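Local coordinates for protein serine--tRNA ligase, cytoplasmic (Candida albicans, PDB 3QO8) that catalyses the attachment of serine to tRNA(Ser), first activating serine with ATP to seryl-adenylate and then transferring it to the tRNA acceptor end, at residues K241-T246 / S276-E281; H296-I301 / L405-R410; V205-P210 / Q249-Y254. All blocks are in the same frame, centred on the assembly; numbering follows the deposited sequence.

Contact 1. Residues K241-T246 / S276-E281; sequences KYLIAT and SCFRRE. With SSA (5'-O-(N-(L-seryl)-sulfamoyl)adenosine), chain B.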
loop_
_atom_site.group_PDB
_atom_site.type_symbol
_atom_site.label_atom_id
_atom_site.label_comp_id
_atom_site.label_asym_id
_atom_site.label_seq_id
_atom_site.Cartn_x
_atom_site.Cartn_y
_atom_site.Cartn_z
ATOM N N LYS A 241 -10.842 7.446 2.148
ATOM C CA LYS A 241 -10.290 7.293 0.817
ATOM C C LYS A 241 -10.450 5.815 0.447
ATOM O O LYS A 241 -10.865 5.002 1.268
ATOM C CB LYS A 241 -8.809 7.720 0.780
ATOM C CG LYS A 241 -8.554 9.160 1.301
ATOM C CD LYS A 241 -7.089 9.545 1.158
ATOM C CE LYS A 241 -6.820 10.939 1.747
ATOM N NZ LYS A 241 -7.584 12.031 1.070
ATOM N N TYR A 242 -10.132 5.471 -0.787
ATOM C CA TYR A 242 -10.082 4.071 -1.182
ATOM C C TYR A 242 -8.657 3.672 -1.541
ATOM O O TYR A 242 -7.904 4.476 -2.082
ATOM C CB TYR A 242 -11.002 3.834 -2.377
ATOM C CG TYR A 242 -12.464 3.906 -2.016
ATOM C CD1 TYR A 242 -13.160 2.768 -1.639
ATOM C CD2 TYR A 242 -13.143 5.117 -2.021
ATOM C CE1 TYR A 242 -14.496 2.828 -1.294
ATOM C CE2 TYR A 242 -14.479 5.188 -1.676
ATOM C CZ TYR A 242 -15.151 4.043 -1.314
ATOM O OH TYR A 242 -16.484 4.112 -0.972
ATOM N N LEU A 243 -8.294 2.432 -1.240
ATOM C CA LEU A 243 -7.099 1.835 -1.819
ATOM C C LEU A 243 -7.395 1.396 -3.251
ATOM O O LEU A 243 -8.490 0.894 -3.541
ATOM C CB LEU A 243 -6.654 0.635 -0.984
ATOM C CG LEU A 243 -6.020 1.010 0.362
ATOM C CD1 LEU A 243 -5.720 -0.262 1.148
ATOM C CD2 LEU A 243 -4.744 1.812 0.134
ATOM N N ILE A 244 -6.434 1.575 -4.150
ATOM C CA ILE A 244 -6.646 1.236 -5.554
ATOM C C ILE A 244 -6.547 -0.266 -5.798
ATOM O O ILE A 244 -5.798 -0.952 -5.110
ATOM C CB ILE A 244 -5.654 1.987 -6.480
ATOM C CG1 ILE A 244 -4.218 1.468 -6.298
ATOM C CG2 ILE A 244 -5.765 3.529 -6.242
ATOM C CD1 ILE A 244 -3.180 2.115 -7.243
ATOM N N ALA A 245 -7.322 -0.763 -6.770
ATOM C CA ALA A 245 -7.269 -2.157 -7.198
ATOM C C ALA A 245 -6.248 -2.343 -8.312
ATOM O O ALA A 245 -5.821 -3.461 -8.599
ATOM C CB ALA A 245 -8.678 -2.622 -7.678
ATOM N N THR A 246 -5.851 -1.237 -8.938
ATOM C CA THR A 246 -4.947 -1.281 -10.086
ATOM C C THR A 246 -4.518 0.143 -10.387
ATOM O O THR A 246 -5.300 1.074 -10.191
ATOM C CB THR A 246 -5.647 -1.893 -11.358
ATOM O OG1 THR A 246 -4.943 -1.490 -12.539
ATOM C CG2 THR A 246 -7.086 -1.410 -11.474
ATOM N N SER A 276 1.452 -0.947 -6.057
ATOM C CA SER A 276 0.778 -2.059 -5.404
ATOM C C SER A 276 -0.725 -1.937 -5.682
ATOM O O SER A 276 -1.213 -0.852 -6.034
ATOM C CB SER A 276 1.067 -2.076 -3.906
ATOM O OG SER A 276 2.403 -2.509 -3.694
ATOM N N CYS A 277 -1.430 -3.057 -5.536
ATOM C CA CYS A 277 -2.852 -3.178 -5.850
ATOM C C CYS A 277 -3.511 -3.956 -4.732
ATOM O O CYS A 277 -2.948 -4.934 -4.240
ATOM C CB CYS A 277 -3.042 -3.930 -7.178
ATOM S SG CYS A 277 -2.109 -3.188 -8.554
ATOM N N PHE A 278 -4.708 -3.536 -4.336
ATOM C CA PHE A 278 -5.376 -4.130 -3.174
ATOM C C PHE A 278 -6.789 -4.537 -3.544
ATOM O O PHE A 278 -7.552 -3.725 -4.073
ATOM C CB PHE A 278 -5.376 -3.123 -2.009
ATOM C CG PHE A 278 -3.997 -2.626 -1.666
ATOM C CD1 PHE A 278 -3.215 -3.296 -0.737
ATOM C CD2 PHE A 278 -3.463 -1.523 -2.322
ATOM C CE1 PHE A 278 -1.919 -2.855 -0.452
ATOM C CE2 PHE A 278 -2.182 -1.084 -2.043
ATOM C CZ PHE A 278 -1.417 -1.743 -1.102
ATOM N N ARG A 279 -7.135 -5.799 -3.282
ATOM C CA ARG A 279 -8.444 -6.300 -3.647
ATOM C C ARG A 279 -9.022 -7.180 -2.549
ATOM O O ARG A 279 -8.360 -8.083 -2.062
ATOM C CB ARG A 279 -8.348 -7.076 -4.958
ATOM C CG ARG A 279 -7.759 -6.250 -6.081
ATOM C CD ARG A 279 -7.862 -6.961 -7.416
ATOM N NE ARG A 279 -7.248 -6.153 -8.460
ATOM C CZ ARG A 279 -7.434 -6.340 -9.764
ATOM N NH1 ARG A 279 -8.242 -7.316 -10.199
ATOM N NH2 ARG A 279 -6.820 -5.537 -10.632
ATOM N N ARG A 280 -10.256 -6.892 -2.153
ATOM C CA ARG A 280 -10.935 -7.678 -1.128
ATOM C C ARG A 280 -11.230 -9.103 -1.589
ATOM O O ARG A 280 -11.311 -10.009 -0.765
ATOM C CB ARG A 280 -12.223 -6.977 -0.688
ATOM C CG ARG A 280 -11.969 -5.628 0.020
ATOM C CD ARG A 280 -13.252 -5.071 0.637
ATOM N NE ARG A 280 -13.932 -6.092 1.424
ATOM C CZ ARG A 280 -15.204 -6.443 1.249
ATOM N NH1 ARG A 280 -15.941 -5.837 0.324
ATOM N NH2 ARG A 280 -15.739 -7.395 2.001
ATOM N N GLU A 281 -11.369 -9.300 -2.902
ATOM C CA GLU A 281 -11.717 -10.610 -3.450
ATOM C C GLU A 281 -12.871 -11.188 -2.644
ATOM O O GLU A 281 -12.855 -12.359 -2.264
ATOM C CB GLU A 281 -10.515 -11.548 -3.391
ATOM C CG GLU A 281 -9.319 -11.057 -4.230
ATOM C CD GLU A 281 -9.586 -11.165 -5.729
ATOM O OE1 GLU A 281 -9.138 -10.286 -6.500
ATOM O OE2 GLU A 281 -10.245 -12.137 -6.144
HETATM N N10 SSA B . -6.040 -2.507 -15.143
HETATM C CA SSA B . -6.445 -3.800 -15.691
HETATM C CB SSA B . -5.333 -4.365 -16.575
HETATM O OG SSA B . -4.205 -4.766 -15.773
HETATM C C9 SSA B . -6.761 -4.763 -14.582
HETATM O O9 SSA B . -6.567 -4.474 -13.407
HETATM N N8 SSA B . -7.253 -5.940 -14.956
HETATM S S1 SSA B . -7.364 -7.194 -13.964
HETATM O O1S SSA B . -8.366 -7.026 -12.951
HETATM O O2S SSA B . -7.647 -8.355 -14.741
HETATM O "O5'" SSA B . -6.001 -7.436 -13.288
HETATM C "C5'" SSA B . -4.815 -7.553 -14.056
HETATM C "C4'" SSA B . -4.024 -8.777 -13.582
HETATM O "O4'" SSA B . -3.657 -8.708 -12.199
HETATM C "C3'" SSA B . -4.785 -10.079 -13.696
HETATM O "O3'" SSA B . -4.783 -10.529 -15.059
HETATM C "C2'" SSA B . -3.978 -10.967 -12.757
HETATM O "O2'" SSA B . -2.776 -11.423 -13.407
HETATM C "C1'" SSA B . -3.569 -10.011 -11.637
HETATM N N9 SSA B . -4.505 -10.122 -10.499
HETATM C C8 SSA B . -5.791 -9.737 -10.470
HETATM N N7 SSA B . -6.299 -10.025 -9.252
HETATM C C5 SSA B . -5.313 -10.584 -8.526
HETATM C C6 SSA B . -5.240 -11.059 -7.231
HETATM N N6 SSA B . -6.339 -11.003 -6.449
HETATM N N1 SSA B . -4.072 -11.571 -6.777
HETATM C C2 SSA B . -2.995 -11.620 -7.569
HETATM N N3 SSA B . -3.034 -11.155 -8.825
HETATM C C4 SSA B . -4.186 -10.648 -9.321
HETATM O O HOH W 1 -8.746 -1.686 -2.713
#

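Contact 2. Residues H296-I301 / L405-R410; sequences HAFEKI and LSATER. With SSA (5'-O-(N-(L-seryl)-sulfamoyl)adenosine), chain B.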
loop_
_atom_site.group_PDB
_atom_site.type_symbol
_atom_site.label_atom_id
_atom_site.label_comp_id
_atom_site.label_asym_id
_atom_site.label_seq_id
_atom_site.Cartn_x
_atom_site.Cartn_y
_atom_site.Cartn_z
ATOM N N HIS A 296 -4.563 -10.525 -1.629
ATOM C CA HIS A 296 -5.257 -9.255 -1.377
ATOM C C HIS A 296 -4.400 -8.036 -1.736
ATOM O O HIS A 296 -4.922 -6.939 -1.873
ATOM C CB HIS A 296 -5.689 -9.142 0.093
ATOM C CG HIS A 296 -6.773 -10.106 0.475
ATOM N ND1 HIS A 296 -8.038 -10.060 -0.076
ATOM C CD2 HIS A 296 -6.776 -11.146 1.341
ATOM C CE1 HIS A 296 -8.771 -11.040 0.428
ATOM N NE2 HIS A 296 -8.031 -11.708 1.294
ATOM N N ALA A 297 -3.092 -8.239 -1.870
ATOM C CA ALA A 297 -2.142 -7.156 -2.171
ATOM C C ALA A 297 -1.097 -7.711 -3.116
ATOM O O ALA A 297 -0.551 -8.788 -2.871
ATOM C CB ALA A 297 -1.464 -6.641 -0.873
ATOM N N PHE A 298 -0.848 -7.017 -4.219
ATOM C CA PHE A 298 0.148 -7.475 -5.187
ATOM C C PHE A 298 0.673 -6.288 -5.970
ATOM O O PHE A 298 0.047 -5.219 -5.970
ATOM C CB PHE A 298 -0.432 -8.570 -6.125
ATOM C CG PHE A 298 -1.582 -8.106 -6.987
ATOM C CD1 PHE A 298 -1.360 -7.616 -8.265
ATOM C CD2 PHE A 298 -2.890 -8.168 -6.517
ATOM C CE1 PHE A 298 -2.430 -7.197 -9.068
ATOM C CE2 PHE A 298 -3.952 -7.733 -7.289
ATOM C CZ PHE A 298 -3.734 -7.254 -8.570
ATOM N N GLU A 299 1.835 -6.451 -6.598
ATOM C CA GLU A 299 2.376 -5.398 -7.466
ATOM C C GLU A 299 2.034 -5.644 -8.935
ATOM O O GLU A 299 1.887 -6.787 -9.359
ATOM C CB GLU A 299 3.895 -5.273 -7.297
ATOM C CG GLU A 299 4.307 -4.626 -5.943
ATOM C CD GLU A 299 3.971 -5.516 -4.758
ATOM O OE1 GLU A 299 4.562 -6.608 -4.652
ATOM O OE2 GLU A 299 3.119 -5.124 -3.934
ATOM N N LYS A 300 1.921 -4.572 -9.713
ATOM C CA LYS A 300 1.576 -4.716 -11.122
ATOM C C LYS A 300 2.188 -3.589 -11.941
ATOM O O LYS A 300 2.060 -2.406 -11.591
ATOM C CB LYS A 300 0.046 -4.754 -11.314
ATOM C CG LYS A 300 -0.401 -4.934 -12.796
ATOM C CD LYS A 300 -1.916 -5.285 -12.929
ATOM C CE LYS A 300 -2.822 -4.251 -12.222
ATOM N NZ LYS A 300 -2.498 -2.844 -12.600
ATOM N N ILE A 301 2.878 -3.973 -13.008
ATOM C CA ILE A 301 3.254 -3.053 -14.067
ATOM C C ILE A 301 2.128 -3.036 -15.103
ATOM O O ILE A 301 1.775 -4.068 -15.677
ATOM C CB ILE A 301 4.583 -3.453 -14.737
ATOM C CG1 ILE A 301 5.700 -3.557 -13.683
ATOM C CG2 ILE A 301 4.938 -2.450 -15.843
ATOM C CD1 ILE A 301 5.809 -2.323 -12.782
ATOM N N LEU A 405 0.846 -5.436 -17.981
ATOM C CA LEU A 405 2.095 -5.976 -18.500
ATOM C C LEU A 405 2.452 -7.180 -17.636
ATOM O O LEU A 405 2.472 -8.303 -18.116
ATOM C CB LEU A 405 3.243 -4.956 -18.507
ATOM C CG LEU A 405 4.509 -5.611 -19.085
ATOM C CD1 LEU A 405 4.425 -5.734 -20.615
ATOM C CD2 LEU A 405 5.778 -4.905 -18.676
ATOM N N SER A 406 2.708 -6.950 -16.349
ATOM C CA SER A 406 2.932 -8.061 -15.422
ATOM C C SER A 406 2.383 -7.785 -14.035
ATOM O O SER A 406 2.799 -6.828 -13.383
ATOM C CB SER A 406 4.419 -8.412 -15.314
ATOM O OG SER A 406 4.629 -9.461 -14.367
ATOM N N ALA A 407 1.428 -8.607 -13.606
ATOM C CA ALA A 407 1.069 -8.690 -12.200
ATOM C C ALA A 407 2.135 -9.589 -11.597
ATOM O O ALA A 407 2.197 -10.778 -11.902
ATOM C CB ALA A 407 -0.305 -9.299 -12.040
ATOM N N THR A 408 3.016 -9.023 -10.780
ATOM C CA THR A 408 4.299 -9.683 -10.556
ATOM C C THR A 408 4.220 -10.973 -9.719
ATOM O O THR A 408 4.870 -11.971 -10.049
ATOM C CB THR A 408 5.359 -8.703 -9.976
ATOM O OG1 THR A 408 4.894 -8.191 -8.725
ATOM C CG2 THR A 408 5.568 -7.507 -10.939
ATOM N N GLU A 409 3.464 -10.954 -8.632
ATOM C CA GLU A 409 3.362 -12.160 -7.808
ATOM C C GLU A 409 2.760 -13.317 -8.635
ATOM O O GLU A 409 3.240 -14.452 -8.564
ATOM C CB GLU A 409 2.541 -11.916 -6.539
ATOM C CG GLU A 409 3.362 -11.255 -5.373
ATOM C CD GLU A 409 3.450 -9.731 -5.460
ATOM O OE1 GLU A 409 2.895 -9.142 -6.404
ATOM O OE2 GLU A 409 4.096 -9.116 -4.573
ATOM N N ARG A 410 1.719 -13.036 -9.414
ATOM C CA ARG A 410 1.115 -14.101 -10.231
ATOM C C ARG A 410 2.050 -14.545 -11.356
ATOM O O ARG A 410 2.135 -15.735 -11.688
ATOM C CB ARG A 410 -0.265 -13.715 -10.783
ATOM C CG ARG A 410 -0.937 -14.897 -11.506
ATOM C CD ARG A 410 -2.361 -14.585 -11.982
ATOM N NE ARG A 410 -3.253 -14.387 -10.847
ATOM C CZ ARG A 410 -4.567 -14.244 -10.959
ATOM N NH1 ARG A 410 -5.140 -14.308 -12.162
ATOM N NH2 ARG A 410 -5.303 -14.063 -9.869
HETATM N N10 SSA B . -6.040 -2.507 -15.143
HETATM C CA SSA B . -6.445 -3.800 -15.691
HETATM C CB SSA B . -5.333 -4.365 -16.575
HETATM O OG SSA B . -4.205 -4.766 -15.773
HETATM C C9 SSA B . -6.761 -4.763 -14.582
HETATM O O9 SSA B . -6.567 -4.474 -13.407
HETATM N N8 SSA B . -7.253 -5.940 -14.956
HETATM S S1 SSA B . -7.364 -7.194 -13.964
HETATM O O1S SSA B . -8.366 -7.026 -12.951
HETATM O O2S SSA B . -7.647 -8.355 -14.741
HETATM O "O5'" SSA B . -6.001 -7.436 -13.288
HETATM C "C5'" SSA B . -4.815 -7.553 -14.056
HETATM C "C4'" SSA B . -4.024 -8.777 -13.582
HETATM O "O4'" SSA B . -3.657 -8.708 -12.199
HETATM C "C3'" SSA B . -4.785 -10.079 -13.696
HETATM O "O3'" SSA B . -4.783 -10.529 -15.059
HETATM C "C2'" SSA B . -3.978 -10.967 -12.757
HETATM O "O2'" SSA B . -2.776 -11.423 -13.407
HETATM C "C1'" SSA B . -3.569 -10.011 -11.637
HETATM N N9 SSA B . -4.505 -10.122 -10.499
HETATM C C8 SSA B . -5.791 -9.737 -10.470
HETATM N N7 SSA B . -6.299 -10.025 -9.252
HETATM C C5 SSA B . -5.313 -10.584 -8.526
HETATM C C6 SSA B . -5.240 -11.059 -7.231
HETATM N N6 SSA B . -6.339 -11.003 -6.449
HETATM N N1 SSA B . -4.072 -11.571 -6.777
HETATM C C2 SSA B . -2.995 -11.620 -7.569
HETATM N N3 SSA B . -3.034 -11.155 -8.825
HETATM C C4 SSA B . -4.186 -10.648 -9.321
#

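Contact 3. Residues V205-P210 / Q249-Y254; sequences VPLQAP and QPISAY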
loop_
_atom_site.group_PDB
_atom_site.type_symbol
_atom_site.label_atom_id
_atom_site.label_comp_id
_atom_site.label_asym_id
_atom_site.label_seq_id
_atom_site.Cartn_x
_atom_site.Cartn_y
_atom_site.Cartn_z
ATOM N N VAL A 205 6.234 6.117 -20.531
ATOM C CA VAL A 205 6.747 6.923 -19.432
ATOM C C VAL A 205 6.479 6.217 -18.098
ATOM O O VAL A 205 5.329 5.975 -17.750
ATOM C CB VAL A 205 6.058 8.296 -19.439
ATOM C CG1 VAL A 205 6.457 9.122 -18.212
ATOM C CG2 VAL A 205 6.379 9.030 -20.741
ATOM N N PRO A 206 7.542 5.883 -17.348
ATOM C CA PRO A 206 7.329 5.259 -16.038
ATOM C C PRO A 206 6.532 6.174 -15.137
ATOM O O PRO A 206 6.820 7.374 -15.031
ATOM C CB PRO A 206 8.749 5.074 -15.497
ATOM C CG PRO A 206 9.608 4.990 -16.742
ATOM C CD PRO A 206 8.973 5.971 -17.695
ATOM N N LEU A 207 5.521 5.620 -14.489
ATOM C CA LEU A 207 4.682 6.459 -13.646
ATOM C C LEU A 207 4.271 5.664 -12.426
ATOM O O LEU A 207 3.493 4.722 -12.553
ATOM C CB LEU A 207 3.450 6.900 -14.437
ATOM C CG LEU A 207 2.527 7.938 -13.814
ATOM C CD1 LEU A 207 3.296 9.226 -13.542
ATOM C CD2 LEU A 207 1.338 8.193 -14.722
ATOM N N GLN A 208 4.792 6.024 -11.253
ATOM C CA GLN A 208 4.381 5.348 -10.027
ATOM C C GLN A 208 3.209 6.063 -9.406
ATOM O O GLN A 208 3.303 7.232 -9.027
ATOM C CB GLN A 208 5.513 5.241 -9.010
ATOM C CG GLN A 208 5.093 4.472 -7.732
ATOM C CD GLN A 208 6.265 4.256 -6.786
ATOM O OE1 GLN A 208 7.400 4.140 -7.228
ATOM N NE2 GLN A 208 5.997 4.215 -5.490
ATOM N N ALA A 209 2.097 5.351 -9.305
ATOM C CA ALA A 209 0.845 5.955 -8.875
ATOM C C ALA A 209 0.665 5.820 -7.375
ATOM O O ALA A 209 1.117 4.840 -6.779
ATOM C CB ALA A 209 -0.339 5.269 -9.619
ATOM N N PRO A 210 -0.027 6.788 -6.762
ATOM C CA PRO A 210 -0.387 6.649 -5.347
ATOM C C PRO A 210 -1.405 5.521 -5.207
ATOM O O PRO A 210 -2.143 5.256 -6.154
ATOM C CB PRO A 210 -1.032 7.997 -5.024
ATOM C CG PRO A 210 -1.564 8.480 -6.344
ATOM C CD PRO A 210 -0.581 8.015 -7.364
ATOM N N GLN A 249 -6.653 2.870 -12.248
ATOM C CA GLN A 249 -7.579 3.810 -11.632
ATOM C C GLN A 249 -6.994 5.225 -11.477
ATOM O O GLN A 249 -7.528 6.177 -12.054
ATOM C CB GLN A 249 -8.142 3.233 -10.334
ATOM C CG GLN A 249 -9.195 2.159 -10.621
ATOM C CD GLN A 249 -9.371 1.148 -9.491
ATOM O OE1 GLN A 249 -8.581 1.090 -8.549
ATOM N NE2 GLN A 249 -10.419 0.340 -9.591
ATOM N N PRO A 250 -5.885 5.372 -10.728
ATOM C CA PRO A 250 -5.361 6.742 -10.593
ATOM C C PRO A 250 -4.747 7.283 -11.895
ATOM O O PRO A 250 -4.845 8.473 -12.177
ATOM C CB PRO A 250 -4.295 6.623 -9.477
ATOM C CG PRO A 250 -3.880 5.159 -9.466
ATOM C CD PRO A 250 -5.158 4.393 -9.896
ATOM N N ILE A 251 -4.140 6.418 -12.695
ATOM C CA ILE A 251 -3.519 6.882 -13.925
ATOM C C ILE A 251 -4.581 7.322 -14.940
ATOM O O ILE A 251 -4.365 8.251 -15.713
ATOM C CB ILE A 251 -2.552 5.815 -14.506
ATOM C CG1 ILE A 251 -1.398 5.581 -13.519
ATOM C CG2 ILE A 251 -2.053 6.247 -15.899
ATOM C CD1 ILE A 251 -0.365 4.503 -13.928
ATOM N N SER A 252 -5.744 6.673 -14.936
ATOM C CA SER A 252 -6.812 7.105 -15.833
ATOM C C SER A 252 -7.252 8.527 -15.465
ATOM O O SER A 252 -7.655 9.304 -16.327
ATOM C CB SER A 252 -8.011 6.140 -15.809
ATOM O OG SER A 252 -8.754 6.265 -14.604
ATOM N N ALA A 253 -7.157 8.872 -14.181
ATOM C CA ALA A 253 -7.561 10.207 -13.732
ATOM C C ALA A 253 -6.431 11.231 -13.832
ATOM O O ALA A 253 -6.641 12.408 -13.558
ATOM C CB ALA A 253 -8.083 10.154 -12.309
ATOM N N TYR A 254 -5.239 10.775 -14.208
ATOM C CA TYR A 254 -4.049 11.632 -14.283
ATOM C C TYR A 254 -4.300 12.873 -15.149
ATOM O O TYR A 254 -3.950 13.989 -14.762
ATOM C CB TYR A 254 -2.875 10.818 -14.838
ATOM C CG TYR A 254 -1.497 11.458 -14.755
ATOM C CD1 TYR A 254 -0.823 11.560 -13.538
ATOM C CD2 TYR A 254 -0.852 11.907 -15.897
ATOM C CE1 TYR A 254 0.449 12.110 -13.460
ATOM C CE2 TYR A 254 0.422 12.465 -15.832
ATOM C CZ TYR A 254 1.065 12.556 -14.609
ATOM O OH TYR A 254 2.317 13.113 -14.545
#

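Contact 1. Residues K241-T246 / S276-E281
Arg279 reaches across to Ala245 where the FRRE sequence of class II motif 2, residues 278-281, crosses the approach to the Thr-Ser-Glu sequence, 246-248, that probably binds serine. The touching parts run about 103° apart, so they cross instead of pairing as sheet strands. There the backbones join directly and through water: Phe278 N donates to Ile244 O over 2.9 Å, and one water donates to both Leu243 O and Phe278 O.

The side-chain grip comes from arginine, whose length and five N-H groups suit a residue with partners on two sides. Its chain is extended from CG to NE and carries the guanidinium alongside Ala245. There NE and NH2 both donate side-on to Ala245 O, each 3.1 Å away and from the same face of that carbonyl. This double hold should restrain its rotation while Arg279 NH1 donates to SSA O1S of the seryl-sulfamoyl adenosine at 2.8 Å. NH2 also donates to ligand O9, and SSA C8 lies over one guanidinium face, 3.5 Å from Arg279 NH1. The positive charge is consistent with stabilising the phosphate of a true adenylate.

Apolar packing lies on the far side of the crossing from the ligand. Leu243 CD1 sits 4.1 Å above one face of the Phe278 ring, offset toward its rim, and Met212 and Val211 of the second subunit pack against the pair. Cys277, a small residue, fits its CB against Ala245 O.

Two further side chains meet the ligand. Thr246 OG1, set anti to the backbone N (chi1 159°), accepts from ligand N10 at 3.0 Å and is also bonded to Lys300 NZ. Glu281 OE2 pairs with Arg294, while its OE1 accepts a weak bond from adenine N6 at 2.9 Å.

Contact 2. Residues H296-I301 / L405-R410
Antiparallel pairing joins Lys300 to Ala407 as a non-hydrogen-bonded pair and Ile301 to Ser406 as a hydrogen-bonded one, the latter part of a classic beta bulge in which Leu405 and Ser406 both face Ile301. Ile301 O therefore accepts twice, from Leu405 N at 2.8 Å and from Ser406 N at 3.1 Å. At the other end the second segment turns into a helix with Ala407 at the N-cap position, and Thr408 N still donates to Glu299 O.

Glu409, in the first turn of that helix, bends at chi2 and turns its carboxylate back to the strand. Its OE1 takes the N-H of Glu299 on the syn side, nearly straight at 165°. Its OE2 lies 2.6 Å from Glu299 OE1, so close that one acid probably holds a proton; the two carboxylate planes are 74° apart. Asn188 ND2 and, from the second subunit, Gln208 NE2 also bond Glu299 OE1, and Ser276 bonds OE2. The branched Ile301 lays CG2 beside Leu405 CD2 at 3.8 Å, an apolar contact beside the bulge.

Phe298 has CG between the backbone N and the carbonyl carbon (chi1 63°), which brings its flat ring beneath the adenine, with N3 of the ligand 3.6 Å above its centre. Ala407, small enough to let the ribose in close, brings CB to 3.4 Å from C1'. The Arg410 guanidinium lies across the adenine from Phe298, with C2' over one face. An adenine held between a motif 2 phenylalanine and a motif 3 arginine is a hallmark of the class II aminoacyl-tRNA synthetase ATP site.

Contact 3. Residues V205-P210 / Q249-Y254
Leu207 packs its branched end against Ile251 and Tyr254. Its CD2 methyl stands over the centre of the Tyr254 ring, 4.1 Å from the centroid and 8° off the normal, a CH-pi contact. The same methyl meets Ile251 CG1 at 4.0 Å, the two side chains reaching tip to tip. CG of Leu207 lies anti to the backbone N (chi1 -172°), which projects the forked end far enough to serve both neighbours; a branched aliphatic chain suits this double role.

Two residues on, Ala209 sets its CB against Pro250 CG at 3.5 Å and Ile251 CG1 at 4.1 Å. The short side chain of alanine suits this close approach. Beyond it Pro210 O faces Pro250 CG at 3.7 Å, a buried carbonyl with no polar partner in the model. The proline ring gives the helix a rigid, nonpolar surface here.

The next layer holds these groups in place. Ser252 OG donates back to Gln249 O at 2.8 Å, and Tyr254 N donates to Ile251 O, which braces the backbone from Gln249 to Tyr254. The Tyr254 ring is further positioned from beyond the segments: Tyr271 meets it edge-to-face, as does Phe179 of the second subunit, and its OH is bonded to Arg181 of the second subunit.

Strand 205-208 and Pro210 just beyond it are consistent with the end of motif 1 of class II synthetases, the dimer-forming element. The strand pairs parallel with 269-278 on one side, while Leu207 and Gln208 pair antiparallel with a strand of the second subunit. Helix 248-252 meets the strand through Ile251 and the residues just after it through Pro250, with Ile251 also touching Phe304 of strand 297-307.

How the contacts relate
Contacts 1 and 2 build adjacent parts of the adenylate pocket, their centres about 12 Å apart. Strands 269-278 and 297-307 join them: Cys277 N lies 2.7 Å from Phe298 O, and Arg279 NE packs on Phe298 CZ, bringing the residue that grips the acyl-sulfamoyl linkage beside the one under the adenine. Contact 3 stands behind the serine end, with the Pro250 side chain about 9 Å from the ligand. It meets contact 1 through Ile244, whose CG2 is 3.8 Å from Pro250 CD, and through Gln249, bonded to Ala245 N. Contacts 2 and 3 do not touch, their nearest atoms being about 7 Å apart, yet both reach the same sheet.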